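Local coordinates for type-2Ba cytolytic delta-endotoxin (Bacillus thuringiensis serovar israelensis, PDB 2RCI), which probably kills mosquito and other dipteran larvae by forming pores in the membranes of their midgut epithelial cells, at residues Arg86-Leu91 and Met184-Val189. Sequence-based numbering, arbitrary orientation.
Sequences RSVLGL and MKALTV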
ATOM      1  N   ARG A  86      -6.629   0.816  -8.872  1.00 17.62           N
ATOM      2  CA  ARG A  86      -7.070   1.571 -10.057  1.00 19.39           C
ATOM      3  C   ARG A  86      -8.157   2.625  -9.698  1.00 19.76           C
ATOM      4  O   ARG A  86      -8.048   3.808 -10.069  1.00 19.00           O
ATOM      5  CB  ARG A  86      -7.566   0.631 -11.160  1.00 19.11           C
ATOM      6  CG  ARG A  86      -7.746   1.331 -12.550  1.00 20.79           C
ATOM      7  CD  ARG A  86      -8.199   0.352 -13.615  1.00 22.48           C
ATOM      8  NE  ARG A  86      -7.505  -0.938 -13.583  1.00 27.82           N
ATOM      9  CZ  ARG A  86      -6.411  -1.233 -14.284  1.00 30.62           C
ATOM     10  NH1 ARG A  86      -5.850  -0.322 -15.080  1.00 30.40           N
ATOM     11  NH2 ARG A  86      -5.870  -2.440 -14.176  1.00 31.90           N
ATOM     12  N   SER A  87      -9.158   2.203  -8.926  1.00 19.87           N
ATOM     13  CA  SER A  87     -10.230   3.106  -8.492  1.00 21.23           C
ATOM     14  C   SER A  87      -9.723   4.213  -7.565  1.00 20.48           C
ATOM     15  O   SER A  87     -10.047   5.395  -7.762  1.00 20.46           O
ATOM     16  CB  SER A  87     -11.381   2.318  -7.855  1.00 21.22           C
ATOM     17  OG  SER A  87     -12.436   3.204  -7.477  1.00 27.46           O
ATOM     18  N   VAL A  88      -8.901   3.845  -6.590  1.00 18.61           N
ATOM     19  CA  VAL A  88      -8.491   4.781  -5.535  1.00 19.02           C
ATOM     20  C   VAL A  88      -7.539   5.856  -6.074  1.00 18.22           C
ATOM     21  O   VAL A  88      -7.458   6.954  -5.536  1.00 18.34           O
ATOM     22  CB  VAL A  88      -7.890   4.049  -4.313  1.00 17.78           C
ATOM     23  CG1 VAL A  88      -7.460   5.033  -3.250  1.00 21.39           C
ATOM     24  CG2 VAL A  88      -8.933   3.105  -3.679  1.00 20.72           C
ATOM     25  N   LEU A  89      -6.815   5.516  -7.142  1.00 18.65           N
ATOM     26  CA  LEU A  89      -5.852   6.415  -7.749  1.00 19.68           C
ATOM     27  C   LEU A  89      -6.518   7.683  -8.261  1.00 20.56           C
ATOM     28  O   LEU A  89      -5.941   8.774  -8.159  1.00 19.91           O
ATOM     29  CB  LEU A  89      -5.140   5.706  -8.914  1.00 19.08           C
ATOM     30  CG  LEU A  89      -3.741   5.186  -8.613  1.00 20.59           C
ATOM     31  CD1 LEU A  89      -3.300   4.269  -9.786  1.00 21.92           C
ATOM     32  CD2 LEU A  89      -2.714   6.321  -8.377  1.00 21.65           C
ATOM     33  N   GLY A  90      -7.737   7.531  -8.791  1.00 22.22           N
ATOM     34  CA  GLY A  90      -8.505   8.651  -9.374  1.00 24.13           C
ATOM     35  C   GLY A  90      -7.784   9.404 -10.485  1.00 25.37           C
ATOM     36  O   GLY A  90      -8.080  10.576 -10.741  1.00 27.67           O
ATOM     37  N   LEU A  91      -6.808   8.735 -11.097  1.00 25.54           N
ATOM     38  CA  LEU A  91      -6.019   9.196 -12.231  1.00 24.03           C
ATOM     39  C   LEU A  91      -5.891   7.948 -13.076  1.00 23.12           C
ATOM     40  O   LEU A  91      -5.790   6.857 -12.529  1.00 22.77           O
ATOM     41  CB  LEU A  91      -4.599   9.597 -11.803  1.00 24.84           C
ATOM     42  CG  LEU A  91      -4.455  10.722 -10.789  1.00 26.33           C
ATOM     43  CD1 LEU A  91      -3.067  10.651 -10.169  1.00 30.21           C
ATOM     44  CD2 LEU A  91      -4.671  12.019 -11.492  1.00 27.27           C
ATOM     45  N   MET A 184      -8.369  -2.406   4.122  1.00 19.68           N
ATOM     46  CA  MET A 184      -7.519  -1.512   3.370  1.00 20.51           C
ATOM     47  C   MET A 184      -7.809  -0.080   3.757  1.00 19.27           C
ATOM     48  O   MET A 184      -8.965   0.329   3.800  1.00 18.77           O
ATOM     49  CB  MET A 184      -7.841  -1.686   1.894  1.00 21.02           C
ATOM     50  CG  MET A 184      -6.907  -0.981   0.958  1.00 23.57           C
ATOM     51  SD  MET A 184      -7.295  -1.597  -0.681  1.00 23.71           S
ATOM     52  CE  MET A 184      -6.207  -0.583  -1.677  1.00 24.30           C
ATOM     53  N   LYS A 185      -6.749   0.689   3.979  1.00 18.60           N
ATOM     54  CA  LYS A 185      -6.838   2.124   4.198  1.00 18.78           C
ATOM     55  C   LYS A 185      -5.867   2.765   3.219  1.00 18.81           C
ATOM     56  O   LYS A 185      -4.672   2.464   3.223  1.00 19.09           O
ATOM     57  CB  LYS A 185      -6.429   2.482   5.624  1.00 18.91           C
ATOM     58  CG  LYS A 185      -7.373   1.966   6.701  1.00 21.14           C
ATOM     59  CD  LYS A 185      -6.735   2.080   8.079  1.00 24.39           C
ATOM     60  CE  LYS A 185      -7.768   1.853   9.170  1.00 28.98           C
ATOM     61  NZ  LYS A 185      -7.072   1.875  10.485  1.00 33.08           N
ATOM     62  N   ALA A 186      -6.383   3.646   2.378  1.00 19.06           N
ATOM     63  CA  ALA A 186      -5.541   4.256   1.353  1.00 18.46           C
ATOM     64  C   ALA A 186      -6.101   5.630   0.969  1.00 18.74           C
ATOM     65  O   ALA A 186      -7.309   5.900   1.111  1.00 18.11           O
ATOM     66  CB  ALA A 186      -5.473   3.337   0.126  1.00 18.03           C
ATOM     67  N   LEU A 187      -5.220   6.499   0.494  1.00 17.69           N
ATOM     68  CA  LEU A 187      -5.664   7.732  -0.137  1.00 17.68           C
ATOM     69  C   LEU A 187      -4.694   8.086  -1.254  1.00 17.68           C
ATOM     70  O   LEU A 187      -3.512   7.717  -1.186  1.00 18.50           O
ATOM     71  CB  LEU A 187      -5.748   8.876   0.891  1.00 17.71           C
ATOM     72  CG  LEU A 187      -4.464   9.533   1.469  1.00 18.43           C
ATOM     73  CD1 LEU A 187      -3.698  10.374   0.460  1.00 25.71           C
ATOM     74  CD2 LEU A 187      -4.848  10.451   2.633  1.00 19.72           C
ATOM     75  N   THR A 188      -5.175   8.798  -2.270  1.00 17.52           N
ATOM     76  CA  THR A 188      -4.275   9.356  -3.270  1.00 17.04           C
ATOM     77  C   THR A 188      -4.350  10.859  -3.138  1.00 17.03           C
ATOM     78  O   THR A 188      -5.451  11.428  -3.178  1.00 16.47           O
ATOM     79  CB  THR A 188      -4.683   8.971  -4.702  1.00 16.44           C
ATOM     80  OG1 THR A 188      -4.806   7.543  -4.797  1.00 17.61           O
ATOM     81  CG2 THR A 188      -3.643   9.440  -5.667  1.00 18.14           C
ATOM     82  N   VAL A 189      -3.187  11.487  -2.964  1.00 16.49           N
ATOM     83  CA  VAL A 189      -3.093  12.944  -2.968  1.00 18.28           C
ATOM     84  C   VAL A 189      -2.198  13.395  -4.131  1.00 18.10           C
ATOM     85  O   VAL A 189      -1.105  12.838  -4.354  1.00 18.97           O
ATOM     86  CB  VAL A 189      -2.599  13.492  -1.584  1.00 18.63           C
ATOM     87  CG1 VAL A 189      -1.199  12.979  -1.270  1.00 20.22           C
ATOM     88  CG2 VAL A 189      -2.593  15.054  -1.579  1.00 20.37           C
TER
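Thr188 points from strand 177-192 toward the helix and donates a hydrogen bond from OG1 to the backbone O of Val88, at 2.8 Å. The acceptor belongs to the last turn of helix 74-89. The approach is not along a lone pair. The hydroxyl sits above the carbonyl plane, about 50° out of it, and the angle at the oxygen is 111°. In Thr188 the hydroxyl stands beside the backbone N (chi1 -54°), which turns it to the helix end and leaves CG2 beside the carbonyl carbon. That methyl takes up the neighbouring ground: Thr188 CG2 lies 3.5 Å from Leu89 O. It also touches the leucine side chain, with Thr188 CG2 4.2 Å from Leu89 CD2. One threonine thus meets two successive carbonyl oxygens, one through a hydrogen bond and the other through carbon contacts. Leu89 O has a hydrogen-bonding partner in Thr60 OG1, on the adjacent strand 57-64.

Val88 supplies the apolar part. Its CG1, anti to the backbone N, lies alongside the threonine hydroxyl, with CG1 4.0 Å from Thr188 OG1. The same methyl looks onto the methyl of Ala186, at 4.3 Å from Val88 CG1 to Ala186 CB. Ala186 and Thr188 present their side chains on one face of the strand, while Leu187 between them points to the other face and packs on helix 44-53. Leu89 turns its CB away from the strand, and its side chain touches Leu154, Phe98 and Trp99. Gly90, just beyond, has left the helical backbone conformation and has a positive phi. The contact is buried and joins the C-terminal end of helix 74-89 to the sheet, as expected of the Cyt toxin fold, whose central beta-sheet lies between two layers of helices.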